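PDB 4QTO: betaine aldehyde dehydrogenase from Staphylococcus aureus subsp. aureus COL, which catalyses the NAD-dependent oxidation of betaine aldehyde to glycine betaine, as an oxidoreductase of the aldehyde dehydrogenase family. Local coordinates for residues A[96-100]-A[195-199]; A[103-108]-A[136-141]; A[132-136]-A[182-188]; A[440-446]-A[461-465]; A[475-480]-A[491-495]. All coordinates share one frame; numbering follows the deposited sequence.

Contact 1 of 5, residues A[96-100]-A[195-199]; sequences RGKKV and LATGC
The guanidinium of Arg96 meets the C-terminal end of helix 183-197 with both an edge and a face: Ala196 O and a water lie at its edge, in its plane, while Thr197 O stands over one face. That helix end is closed by a Schellman motif. Gly198 is the first residue to leave helical geometry, at phi 99°, and its N bonds back to Leu195 O at 3.2 Å. The contact thus sets a side chain of helix 93-109 against the carbonyl oxygens of a last helical turn. Arg96 NE donates to Ala196 O over 2.9 Å in an almost straight bond, 174° at the hydrogen, although it stands above the carbonyl plane. The water adds a second link, accepting from Arg96 NH2 at 2.7 Å and donating to Ala196 O at 2.9 Å. Two nitrogens of the guanidinium are therefore tied to one oxygen, one directly and one through water, which fixes the rotation of the group. Thr197 O is 3.4 Å from Arg96 NH2, but at an angle too poor for a bond. The bend that places the guanidinium here is at chi3 (-60°), beside Leu195 O, which also accepts from Trp88 NE1. One turn further along helix 93-109, Val100 supplies the apolar half: its CG2 lies 3.9 Å from Leu195 CB and 4.4 Å from Ala196 CB.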
# COMPACT_ATOMS: atom_id res chain seq x y z
N ARG A 96 -15.73 -14.77 5.12
CA ARG A 96 -16.60 -13.80 4.50
C ARG A 96 -16.37 -13.79 2.98
O ARG A 96 -17.32 -13.77 2.20
CB ARG A 96 -16.42 -12.41 5.10
CG ARG A 96 -16.86 -12.30 6.57
CD ARG A 96 -17.09 -10.86 6.98
NE ARG A 96 -15.90 -10.05 6.84
CZ ARG A 96 -15.03 -9.78 7.80
NH1 ARG A 96 -15.31 -10.09 9.06
NH2 ARG A 96 -13.95 -9.06 7.51
N GLY A 97 -15.11 -13.84 2.57
CA GLY A 97 -14.81 -13.87 1.16
C GLY A 97 -15.39 -15.11 0.47
O GLY A 97 -15.91 -15.01 -0.65
N LYS A 98 -15.32 -16.26 1.11
CA LYS A 98 -15.91 -17.48 0.52
C LYS A 98 -17.42 -17.32 0.30
O LYS A 98 -17.96 -17.79 -0.71
CB LYS A 98 -15.65 -18.70 1.38
CG LYS A 98 -14.20 -19.15 1.44
CD LYS A 98 -14.06 -20.34 2.40
CE LYS A 98 -12.62 -20.70 2.79
NZ LYS A 98 -11.83 -20.96 1.59
N LYS A 99 -18.10 -16.69 1.25
CA LYS A 99 -19.54 -16.46 1.13
C LYS A 99 -19.85 -15.49 -0.01
O LYS A 99 -20.81 -15.67 -0.75
CB LYS A 99 -20.12 -15.95 2.45
CG LYS A 99 -20.14 -16.98 3.57
CD LYS A 99 -21.38 -17.78 3.55
CE LYS A 99 -21.55 -18.60 4.81
NZ LYS A 99 -22.82 -19.34 4.64
N VAL A 100 -19.03 -14.44 -0.16
CA VAL A 100 -19.25 -13.49 -1.25
C VAL A 100 -18.99 -14.20 -2.59
O VAL A 100 -19.69 -13.95 -3.58
CB VAL A 100 -18.40 -12.22 -1.02
CG1 VAL A 100 -18.53 -11.28 -2.21
CG2 VAL A 100 -18.84 -11.51 0.25
N LEU A 195 -20.70 -6.82 2.54
CA LEU A 195 -20.57 -8.17 3.08
C LEU A 195 -19.13 -8.59 3.26
O LEU A 195 -18.81 -9.23 4.27
CB LEU A 195 -21.32 -9.20 2.22
CG LEU A 195 -22.84 -9.03 2.24
CD1 LEU A 195 -23.47 -10.06 1.32
CD2 LEU A 195 -23.39 -9.18 3.65
N ALA A 196 -18.26 -8.24 2.31
CA ALA A 196 -16.86 -8.62 2.43
C ALA A 196 -16.22 -8.08 3.70
O ALA A 196 -15.37 -8.78 4.31
CB ALA A 196 -16.08 -8.16 1.22
N THR A 197 -16.61 -6.86 4.12
CA THR A 197 -15.99 -6.22 5.29
C THR A 197 -16.60 -6.61 6.62
O THR A 197 -16.01 -6.32 7.64
CB THR A 197 -16.02 -4.70 5.16
OG1 THR A 197 -17.40 -4.29 5.03
CG2 THR A 197 -15.24 -4.22 3.97
N GLY A 198 -17.79 -7.21 6.60
CA GLY A 198 -18.47 -7.60 7.83
C GLY A 198 -19.54 -6.64 8.33
O GLY A 198 -19.98 -6.76 9.49
N CYS A 199 -20.01 -5.73 7.47
CA CYS A 199 -21.11 -4.85 7.85
C CYS A 199 -22.45 -5.57 7.85
O CYS A 199 -22.57 -6.68 7.34
CB CYS A 199 -21.22 -3.71 6.84
SG CYS A 199 -19.82 -2.58 6.79
O HOH W 1 -12.76 -8.05 5.31

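Contact 2 of 5, residues A[103-108]-A[136-141]; sequences IADKIK and IHNVFM
Ala104 CB rests on Phe140 CB at 3.5 Å, the tight spot of an antiparallel helix pair whose segment axes come within 8.2 Å at an angle of 170°. Next to it, Ile103 CG2 sits over the centre of the Phe140 ring, 3.7 Å from the centroid and close to the ring normal, a CH-pi contact made by the CG2 methyl rather than by the CG1-CD1 arm. Ile107 continues the apolar strip: its CG2 meets Ile136 CG2 at 3.9 Å, the two side chains crossing at about a right angle. Farther out comes His137, a knob in the hole formed by Ala104, Asp105, Ile107 and Lys108. With CG anti to the backbone N (chi1 171°), the imidazole reaches across to the facing helix, and ND1 donates to Ala104 O at 2.8 Å. The acceptor lies in the ring plane, but the donor is well above the carbonyl plane, so Ala104 O can also take its helical bond from Lys108 N at 3.2 Å. Lys108 folds back until CE lies over one face of the His137 ring, 3.5 Å from its centroid. Asp105 OD1 faces the ring edge, while OD2 forms a salt bridge with Arg101 of the second subunit, so this polar margin borders a subunit interface. On the apolar side, helix 211-223 covers Ile103 and Ile107 through Met220, Val223 and Val216, and helix 183-197 packs against Ile103, Ile136 and Phe140.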
# COMPACT_ATOMS: atom_id res chain seq x y z
N ILE A 103 -22.07 -16.06 -3.61
CA ILE A 103 -23.03 -15.19 -4.27
C ILE A 103 -22.61 -15.03 -5.73
O ILE A 103 -23.45 -15.15 -6.65
CB ILE A 103 -23.16 -13.80 -3.62
CG1 ILE A 103 -23.59 -13.92 -2.15
CG2 ILE A 103 -24.13 -12.93 -4.42
CD1 ILE A 103 -23.49 -12.60 -1.40
N ALA A 104 -21.34 -14.73 -5.97
CA ALA A 104 -20.87 -14.58 -7.36
C ALA A 104 -21.25 -15.80 -8.22
O ALA A 104 -21.75 -15.65 -9.36
CB ALA A 104 -19.38 -14.37 -7.41
N ASP A 105 -21.02 -16.99 -7.70
CA ASP A 105 -21.30 -18.21 -8.45
C ASP A 105 -22.82 -18.37 -8.73
O ASP A 105 -23.20 -18.82 -9.80
CB ASP A 105 -20.74 -19.39 -7.72
CG ASP A 105 -19.20 -19.41 -7.75
OD1 ASP A 105 -18.57 -18.80 -8.62
OD2 ASP A 105 -18.65 -20.13 -6.90
N LYS A 106 -23.67 -17.95 -7.80
CA LYS A 106 -25.13 -17.97 -8.03
C LYS A 106 -25.54 -16.99 -9.14
O LYS A 106 -26.43 -17.31 -9.92
CB LYS A 106 -25.87 -17.70 -6.73
CG LYS A 106 -25.82 -18.94 -5.85
CD LYS A 106 -26.45 -18.70 -4.51
CE LYS A 106 -26.40 -19.94 -3.62
NZ LYS A 106 -27.27 -21.08 -4.02
N ILE A 107 -24.87 -15.85 -9.24
CA ILE A 107 -25.19 -14.90 -10.31
C ILE A 107 -24.91 -15.55 -11.67
O ILE A 107 -25.76 -15.50 -12.56
CB ILE A 107 -24.38 -13.59 -10.19
CG1 ILE A 107 -24.68 -12.88 -8.87
CG2 ILE A 107 -24.63 -12.71 -11.39
CD1 ILE A 107 -26.09 -12.41 -8.68
N LYS A 108 -23.77 -16.21 -11.80
CA LYS A 108 -23.44 -16.89 -13.05
C LYS A 108 -24.38 -18.06 -13.33
O LYS A 108 -24.87 -18.22 -14.47
CB LYS A 108 -21.99 -17.35 -13.05
CG LYS A 108 -21.59 -18.02 -14.36
CD LYS A 108 -20.13 -18.42 -14.35
CE LYS A 108 -19.23 -17.22 -14.36
NZ LYS A 108 -19.55 -16.23 -15.41
N ILE A 136 -21.67 -8.22 -12.98
CA ILE A 136 -22.10 -8.45 -11.61
C ILE A 136 -21.36 -9.65 -10.99
O ILE A 136 -20.90 -9.59 -9.87
CB ILE A 136 -23.62 -8.59 -11.51
CG1 ILE A 136 -24.25 -7.23 -11.85
CG2 ILE A 136 -24.06 -9.07 -10.15
CD1 ILE A 136 -25.68 -7.32 -12.30
N HIS A 137 -21.24 -10.73 -11.76
CA HIS A 137 -20.46 -11.86 -11.30
C HIS A 137 -19.03 -11.41 -10.95
O HIS A 137 -18.48 -11.78 -9.89
CB HIS A 137 -20.38 -12.95 -12.40
CG HIS A 137 -19.42 -14.06 -12.09
ND1 HIS A 137 -19.70 -15.05 -11.20
CD2 HIS A 137 -18.17 -14.29 -12.55
CE1 HIS A 137 -18.67 -15.89 -11.14
NE2 HIS A 137 -17.74 -15.47 -11.98
N ASN A 138 -18.41 -10.62 -11.84
CA ASN A 138 -17.06 -10.14 -11.61
C ASN A 138 -16.93 -9.16 -10.44
O ASN A 138 -15.91 -9.15 -9.78
CB ASN A 138 -16.46 -9.58 -12.88
CG ASN A 138 -16.12 -10.68 -13.87
OD1 ASN A 138 -15.74 -11.80 -13.44
ND2 ASN A 138 -16.18 -10.37 -15.15
N VAL A 139 -17.97 -8.36 -10.17
CA VAL A 139 -17.94 -7.48 -9.01
C VAL A 139 -17.90 -8.30 -7.71
O VAL A 139 -17.08 -8.10 -6.82
CB VAL A 139 -19.15 -6.53 -9.03
CG1 VAL A 139 -19.36 -5.82 -7.68
CG2 VAL A 139 -19.00 -5.52 -10.15
N PHE A 140 -18.83 -9.24 -7.59
CA PHE A 140 -18.83 -10.10 -6.42
C PHE A 140 -17.51 -10.87 -6.29
O PHE A 140 -16.97 -11.00 -5.20
CB PHE A 140 -20.04 -11.06 -6.34
CG PHE A 140 -21.34 -10.38 -5.94
CD1 PHE A 140 -21.58 -10.07 -4.62
CD2 PHE A 140 -22.34 -10.15 -6.86
CE1 PHE A 140 -22.77 -9.47 -4.22
CE2 PHE A 140 -23.54 -9.55 -6.45
CZ PHE A 140 -23.75 -9.22 -5.13
N MET A 141 -17.00 -11.39 -7.41
CA MET A 141 -15.77 -12.19 -7.35
C MET A 141 -14.58 -11.33 -6.92
O MET A 141 -13.74 -11.79 -6.15
CB MET A 141 -15.46 -12.87 -8.67
CG MET A 141 -14.39 -13.95 -8.54
SD MET A 141 -14.91 -15.34 -7.51
CE MET A 141 -16.22 -15.96 -8.60

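Contact 3 of 5, residues A[132-136]-A[182-188]; sequences DMDDI and YPLLQAS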
# COMPACT_ATOMS: atom_id res chain seq x y z
N ASP A 132 -24.41 -6.97 -18.21
CA ASP A 132 -24.53 -6.59 -16.81
C ASP A 132 -24.32 -7.79 -15.92
O ASP A 132 -23.61 -7.70 -14.91
CB ASP A 132 -25.94 -6.10 -16.40
CG ASP A 132 -26.26 -4.69 -16.72
OD1 ASP A 132 -25.45 -3.95 -17.35
OD2 ASP A 132 -27.42 -4.32 -16.30
N MET A 133 -24.92 -8.93 -16.27
CA MET A 133 -24.80 -10.10 -15.39
C MET A 133 -23.38 -10.63 -15.33
O MET A 133 -22.92 -11.10 -14.27
CB MET A 133 -25.78 -11.23 -15.76
CG MET A 133 -27.23 -10.78 -15.69
SD MET A 133 -27.69 -10.05 -14.11
CE MET A 133 -28.86 -8.80 -14.61
N ASP A 134 -22.66 -10.53 -16.43
CA ASP A 134 -21.25 -10.93 -16.45
C ASP A 134 -20.47 -9.98 -15.55
O ASP A 134 -19.59 -10.40 -14.78
CB ASP A 134 -20.70 -10.92 -17.87
CG ASP A 134 -21.27 -12.03 -18.73
OD1 ASP A 134 -21.76 -13.03 -18.18
OD2 ASP A 134 -21.24 -11.88 -19.98
N ASP A 135 -20.77 -8.70 -15.64
CA ASP A 135 -20.10 -7.74 -14.80
C ASP A 135 -20.41 -7.95 -13.30
O ASP A 135 -19.53 -7.84 -12.44
CB ASP A 135 -20.49 -6.36 -15.25
CG ASP A 135 -19.52 -5.36 -14.85
OD1 ASP A 135 -18.30 -5.70 -14.86
OD2 ASP A 135 -19.96 -4.24 -14.57
N ILE A 136 -21.67 -8.22 -12.98
CA ILE A 136 -22.10 -8.45 -11.61
C ILE A 136 -21.36 -9.65 -10.99
O ILE A 136 -20.90 -9.59 -9.87
CB ILE A 136 -23.62 -8.59 -11.51
CG1 ILE A 136 -24.25 -7.23 -11.85
CG2 ILE A 136 -24.06 -9.07 -10.15
CD1 ILE A 136 -25.68 -7.32 -12.30
N TYR A 182 -29.86 0.57 -13.67
CA TYR A 182 -29.13 -0.71 -13.62
C TYR A 182 -29.28 -1.23 -12.20
O TYR A 182 -28.36 -1.16 -11.37
CB TYR A 182 -27.65 -0.49 -13.95
CG TYR A 182 -27.40 -0.04 -15.35
CD1 TYR A 182 -27.22 -0.95 -16.34
CD2 TYR A 182 -27.35 1.30 -15.68
CE1 TYR A 182 -26.99 -0.56 -17.66
CE2 TYR A 182 -27.11 1.72 -16.98
CZ TYR A 182 -26.91 0.79 -17.96
OH TYR A 182 -26.66 1.17 -19.27
N PRO A 183 -30.46 -1.74 -11.89
CA PRO A 183 -30.75 -2.11 -10.50
C PRO A 183 -29.82 -3.11 -9.86
O PRO A 183 -29.27 -2.85 -8.78
CB PRO A 183 -32.19 -2.66 -10.55
CG PRO A 183 -32.76 -2.08 -11.77
CD PRO A 183 -31.64 -1.88 -12.75
N LEU A 184 -29.64 -4.25 -10.49
CA LEU A 184 -28.80 -5.25 -9.88
C LEU A 184 -27.33 -4.86 -9.93
O LEU A 184 -26.57 -5.18 -8.99
CB LEU A 184 -29.06 -6.63 -10.49
CG LEU A 184 -28.36 -7.76 -9.75
CD1 LEU A 184 -28.72 -7.81 -8.28
CD2 LEU A 184 -28.64 -9.08 -10.44
N LEU A 185 -26.88 -4.22 -11.00
CA LEU A 185 -25.49 -3.83 -11.08
C LEU A 185 -25.15 -2.88 -9.94
O LEU A 185 -24.16 -3.08 -9.22
CB LEU A 185 -25.20 -3.15 -12.41
CG LEU A 185 -23.79 -2.65 -12.61
CD1 LEU A 185 -22.81 -3.83 -12.67
CD2 LEU A 185 -23.74 -1.81 -13.90
N GLN A 186 -25.98 -1.85 -9.74
CA GLN A 186 -25.70 -0.88 -8.68
C GLN A 186 -25.85 -1.52 -7.31
O GLN A 186 -25.10 -1.17 -6.40
CB GLN A 186 -26.58 0.36 -8.85
CG GLN A 186 -26.30 1.11 -10.13
CD GLN A 186 -24.85 1.54 -10.29
OE1 GLN A 186 -24.32 2.34 -9.51
NE2 GLN A 186 -24.22 1.08 -11.36
N ALA A 187 -26.77 -2.46 -7.17
CA ALA A 187 -26.91 -3.19 -5.91
C ALA A 187 -25.61 -3.95 -5.60
O ALA A 187 -25.12 -3.92 -4.46
CB ALA A 187 -28.06 -4.15 -5.96
N SER A 188 -25.06 -4.63 -6.61
CA SER A 188 -23.82 -5.43 -6.40
C SER A 188 -22.66 -4.56 -5.93
O SER A 188 -21.83 -4.97 -5.12
CB SER A 188 -23.41 -6.23 -7.64
OG SER A 188 -22.86 -5.43 -8.70
O HOH W 2 -28.28 -4.00 -13.59
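Ile136 CD1 reaches Leu184 CG at 3.7 Å, while Ile136 CG1 lies 3.8 Å from Leu185 CD1, so one arm of Ile136 lies against both Leu184 and Leu185. Its other branch, CG2, touches Ser188 CB at 3.8 Å, one turn on. Met133 extends the apolar strip, with SD against Leu184 CD2. The two segments run nearly parallel, 12° apart, which lets the contacts advance together along helices 126-146 and 183-197. Toward the start of the latter, Asp132 OD2 faces the edge of the Tyr182 ring, 3.4 Å from CD1. Asp132 OD2 also accepts from a water at 2.9 Å, and that water accepts from Leu185 N at 3.0 Å. In the second shell, Lys124 forms a salt bridge with Asp132 OD2, and Ser188 OG is turned back onto Leu185 O at 2.7 Å. Tyr182, at the N-cap position, meets His308 edge-to-face, and its side chain is about 4 Å from a bound triethylene glycol, probably from the crystallisation liquor, which may mark a pocket. No direct hydrogen bond joins the segments. Their polar link is the water, which satisfies a first-turn amide of helix 183-197 and brings a carboxylate near the helix's N-terminal end, where its negative charge is probably welcome.

Contact 4 of 5, residues A[440-446]-A[461-465]; sequences YGLAGAV and LKLGT
Leu463 spreads its two methyls over the backbone of Gly441 to Gly444. Its CG stands anti to the carbonyl carbon (chi1 -59°), and the contact is made by the methyls rather than by the atoms nearer the backbone. CD1 sits 3.6 Å from Gly444 N, over a residue with no side chain to bar it; CD2 lies against the carbonyl carbon of Gly441 and ends 3.7 Å from Ala443 O. The backbones beneath are joined as in the parallel strand pair of a beta-alpha-beta crossover: strand 443-447, helix 451-460 and strand 465-468 follow one another, and Ala443 forms a parallel bridge with Thr465. Gly464 N donates to Gly441 O at 3.1 Å, Thr465 N to Leu442 O at 3.2 Å, and Gly444 N weakly to Thr465 O at 3.1 Å. A water also joins the pair, donating to Leu442 O at 2.9 Å and lying 2.7 Å from Thr465 OG1. Before the bridge, the chain turns at Lys462, the centre of an inverse gamma turn. Leu461 there packs its CD1 on Val446 CG2 at 4.0 Å; Val446 also touches Ala454 and Val457 of the crossover helix. Within the seven-stranded sheet, strand 443-447 lies between 285-288 and strand 465-468, outermost within this chain, and Thr465 pairs in turn with a strand of the third subunit, carrying the sheet across the interface.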
# COMPACT_ATOMS: atom_id res chain seq x y z
N TYR A 440 -20.94 19.14 -12.75
CA TYR A 440 -20.72 17.72 -12.59
C TYR A 440 -19.26 17.31 -12.74
O TYR A 440 -18.39 18.15 -13.00
CB TYR A 440 -21.61 16.97 -13.58
CG TYR A 440 -23.11 17.05 -13.25
CD1 TYR A 440 -23.62 16.32 -12.19
CD2 TYR A 440 -23.96 17.77 -14.01
CE1 TYR A 440 -24.96 16.32 -11.88
CE2 TYR A 440 -25.33 17.78 -13.72
CZ TYR A 440 -25.81 17.06 -12.65
OH TYR A 440 -27.15 17.00 -12.30
N GLY A 441 -18.98 16.03 -12.59
CA GLY A 441 -17.60 15.56 -12.68
C GLY A 441 -17.45 14.05 -12.64
O GLY A 441 -16.52 13.54 -11.99
N LEU A 442 -18.32 13.33 -13.33
CA LEU A 442 -18.30 11.86 -13.23
C LEU A 442 -17.36 11.13 -14.17
O LEU A 442 -16.46 10.38 -13.73
CB LEU A 442 -19.72 11.29 -13.39
CG LEU A 442 -19.87 9.80 -13.14
CD1 LEU A 442 -19.51 9.44 -11.70
CD2 LEU A 442 -21.31 9.37 -13.39
N ALA A 443 -17.56 11.30 -15.47
CA ALA A 443 -16.75 10.58 -16.47
C ALA A 443 -16.71 11.33 -17.76
O ALA A 443 -17.50 12.24 -17.97
CB ALA A 443 -17.37 9.20 -16.71
N GLY A 444 -15.79 10.94 -18.64
CA GLY A 444 -15.71 11.57 -19.95
C GLY A 444 -14.67 10.89 -20.80
O GLY A 444 -13.93 10.05 -20.32
N ALA A 445 -14.62 11.29 -22.08
CA ALA A 445 -13.68 10.67 -23.01
C ALA A 445 -12.96 11.70 -23.85
O ALA A 445 -13.45 12.82 -24.09
CB ALA A 445 -14.42 9.75 -23.96
N VAL A 446 -11.78 11.29 -24.33
CA VAL A 446 -11.01 12.06 -25.27
C VAL A 446 -10.63 11.15 -26.42
O VAL A 446 -10.04 10.08 -26.21
CB VAL A 446 -9.69 12.62 -24.67
CG1 VAL A 446 -9.05 13.54 -25.71
CG2 VAL A 446 -9.96 13.35 -23.37
N LEU A 461 -8.99 17.25 -17.05
CA LEU A 461 -10.44 17.11 -16.88
C LEU A 461 -10.78 16.77 -15.45
O LEU A 461 -10.19 15.84 -14.86
CB LEU A 461 -10.99 16.04 -17.80
CG LEU A 461 -10.80 16.31 -19.29
CD1 LEU A 461 -11.33 15.14 -20.11
CD2 LEU A 461 -11.50 17.60 -19.70
N LYS A 462 -11.72 17.50 -14.86
CA LYS A 462 -12.16 17.24 -13.47
C LYS A 462 -13.25 16.19 -13.45
O LYS A 462 -14.46 16.50 -13.28
CB LYS A 462 -12.58 18.54 -12.80
CG LYS A 462 -11.41 19.51 -12.71
CD LYS A 462 -11.95 20.90 -12.40
CE LYS A 462 -10.91 21.99 -12.61
NZ LYS A 462 -9.80 21.81 -11.66
N LEU A 463 -12.82 14.94 -13.64
CA LEU A 463 -13.71 13.79 -13.78
C LEU A 463 -13.14 12.58 -13.07
O LEU A 463 -11.92 12.38 -13.12
CB LEU A 463 -13.82 13.41 -15.28
CG LEU A 463 -14.34 14.49 -16.24
CD1 LEU A 463 -14.16 14.05 -17.68
CD2 LEU A 463 -15.80 14.80 -15.92
N GLY A 464 -14.00 11.76 -12.47
CA GLY A 464 -13.54 10.55 -11.76
C GLY A 464 -12.97 9.48 -12.67
O GLY A 464 -12.13 8.67 -12.24
N THR A 465 -13.46 9.42 -13.90
CA THR A 465 -12.95 8.46 -14.90
C THR A 465 -12.81 9.17 -16.23
O THR A 465 -13.72 9.87 -16.67
CB THR A 465 -13.92 7.26 -15.07
OG1 THR A 465 -14.09 6.59 -13.80
CG2 THR A 465 -13.42 6.27 -16.10
O HOH W 3 -15.84 18.64 -14.18
O HOH W 4 -16.19 7.77 -12.50

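Contact 5 of 5, residues A[475-480]-A[491-495]; sequences FAQAPW and ELGKE
Trp480 and Glu491 form a single antiparallel bridge, a hydrogen-bonded pair in which Trp480 N donates to Glu491 O at 2.7 Å and Glu491 N to Trp480 O at 2.9 Å, the latter nearly straight at 174°. The bridge closes a loop that includes the sodium-site residues Lys484 and Gly487. Beyond it, Leu492 and Gly493 both have positive phi (69° and 65°), and the chain swings so that Gly493 N can donate to Ala476 O at 2.8 Å. That acceptor belongs to the type I beta turn running from Phe475 to Ala478. Leu492 points its side chain at this turn: CB lies 3.3 Å from Ala478 O, and CD1 reaches Phe475 O at 3.6 Å. Farther along, the extended Glu495 crosses Pro479 at about a right angle, bringing OE2 4.0 Å from Pro479 CG; the same oxygen bonds to Ser503 of the third subunit. At the other end, Trp480 NE1 bonds to Glu279 and its ring meets Trp189 edge-to-face, while Glu491 OE2 forms a salt bridge with Lys190. A water donates to Gln477 O at 2.9 Å and accepts from Lys494 N at 3.0 Å. All three direct hydrogen bonds across the segments are between main-chain atoms, and the water lets a turn carbonyl serve the Lys494 amide near the start of the helix.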
# COMPACT_ATOMS: atom_id res chain seq x y z
N PHE A 475 -15.05 -1.18 -14.24
CA PHE A 475 -14.82 -2.54 -13.77
C PHE A 475 -14.44 -2.52 -12.29
O PHE A 475 -13.94 -1.51 -11.77
CB PHE A 475 -13.78 -3.32 -14.62
CG PHE A 475 -12.58 -2.52 -15.04
CD1 PHE A 475 -11.58 -2.20 -14.16
CD2 PHE A 475 -12.45 -2.10 -16.35
CE1 PHE A 475 -10.48 -1.46 -14.55
CE2 PHE A 475 -11.36 -1.36 -16.75
CZ PHE A 475 -10.35 -1.06 -15.87
N ALA A 476 -14.66 -3.67 -11.63
CA ALA A 476 -14.49 -3.78 -10.19
C ALA A 476 -13.10 -3.44 -9.69
O ALA A 476 -12.94 -2.99 -8.57
CB ALA A 476 -14.87 -5.17 -9.75
N GLN A 477 -12.10 -3.60 -10.56
CA GLN A 477 -10.72 -3.32 -10.15
C GLN A 477 -10.37 -1.83 -9.96
O GLN A 477 -9.37 -1.55 -9.30
CB GLN A 477 -9.75 -3.93 -11.16
CG GLN A 477 -9.73 -5.48 -11.20
CD GLN A 477 -10.89 -6.16 -11.96
OE1 GLN A 477 -11.74 -5.52 -12.60
NE2 GLN A 477 -10.92 -7.49 -11.89
N ALA A 478 -11.19 -0.93 -10.48
CA ALA A 478 -10.88 0.52 -10.43
C ALA A 478 -12.02 1.31 -9.83
O ALA A 478 -13.18 1.06 -10.16
CB ALA A 478 -10.59 1.01 -11.84
N PRO A 479 -11.73 2.33 -9.02
CA PRO A 479 -12.77 3.14 -8.38
C PRO A 479 -13.50 4.03 -9.35
O PRO A 479 -12.92 4.51 -10.33
CB PRO A 479 -11.99 3.99 -7.39
CG PRO A 479 -10.64 4.14 -8.03
CD PRO A 479 -10.37 2.75 -8.62
N TRP A 480 -14.79 4.21 -9.07
CA TRP A 480 -15.72 4.98 -9.89
C TRP A 480 -16.46 5.98 -9.01
O TRP A 480 -16.97 5.60 -7.94
CB TRP A 480 -16.73 4.01 -10.47
CG TRP A 480 -17.84 4.62 -11.26
CD1 TRP A 480 -19.03 5.09 -10.79
CD2 TRP A 480 -17.82 4.90 -12.67
NE1 TRP A 480 -19.76 5.62 -11.82
CE2 TRP A 480 -19.04 5.51 -12.99
CE3 TRP A 480 -16.89 4.67 -13.69
CZ2 TRP A 480 -19.36 5.91 -14.29
CZ3 TRP A 480 -17.20 5.04 -14.97
CH2 TRP A 480 -18.43 5.66 -15.27
N GLU A 491 -17.10 4.08 -5.43
CA GLU A 491 -17.52 2.69 -5.45
C GLU A 491 -16.54 1.92 -6.33
O GLU A 491 -15.88 2.51 -7.21
CB GLU A 491 -18.94 2.53 -5.91
CG GLU A 491 -19.89 3.09 -4.85
CD GLU A 491 -21.36 2.79 -5.10
OE1 GLU A 491 -21.79 2.76 -6.24
OE2 GLU A 491 -22.08 2.60 -4.12
N LEU A 492 -16.47 0.62 -6.10
CA LEU A 492 -15.52 -0.29 -6.79
C LEU A 492 -14.05 -0.04 -6.35
O LEU A 492 -13.69 0.98 -5.76
CB LEU A 492 -15.63 -0.25 -8.32
CG LEU A 492 -17.05 -0.47 -8.86
CD1 LEU A 492 -17.02 -0.41 -10.37
CD2 LEU A 492 -17.66 -1.76 -8.34
N GLY A 493 -13.23 -1.04 -6.64
CA GLY A 493 -11.82 -1.01 -6.28
C GLY A 493 -11.56 -1.02 -4.80
O GLY A 493 -12.46 -1.21 -3.97
N LYS A 494 -10.28 -0.84 -4.44
CA LYS A 494 -9.92 -0.82 -3.04
C LYS A 494 -10.54 0.36 -2.32
O LYS A 494 -10.97 0.24 -1.18
CB LYS A 494 -8.39 -0.85 -2.91
CG LYS A 494 -7.80 -2.17 -3.40
CD LYS A 494 -6.30 -2.23 -3.24
CE LYS A 494 -5.76 -3.54 -3.82
NZ LYS A 494 -4.29 -3.71 -3.57
N GLU A 495 -10.65 1.51 -3.01
CA GLU A 495 -11.26 2.68 -2.44
C GLU A 495 -12.75 2.43 -2.14
O GLU A 495 -13.30 2.91 -1.15
CB GLU A 495 -11.03 3.88 -3.37
CG GLU A 495 -11.20 5.24 -2.75
CD GLU A 495 -10.66 6.38 -3.63
OE1 GLU A 495 -11.00 7.54 -3.33
OE2 GLU A 495 -9.90 6.09 -4.58
O HOH W 5 -8.52 -0.36 -6.77

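In the fold
From the N terminus, contact 1 closes the longest loop, bringing the end of helix 183-197 back to helix 93-109. Nested inside it are contact 2, which joins helices 93-109 and 126-146, and contact 3, which joins 126-146 to 183-197. These two cross along the chain, share Ile136 and have centres about 9 Å apart, so the three contacts link three helices pairwise. Contact 4 follows in series, closing a beta-alpha-beta unit in the seven-stranded sheet, and contact 5 closes a shorter loop after it. Trp480 of contact 5 packs on Leu442, Ala443 and Thr465 of contact 4, while Ala476 touches Val139 of contact 2, connecting the helical group with the sheet region.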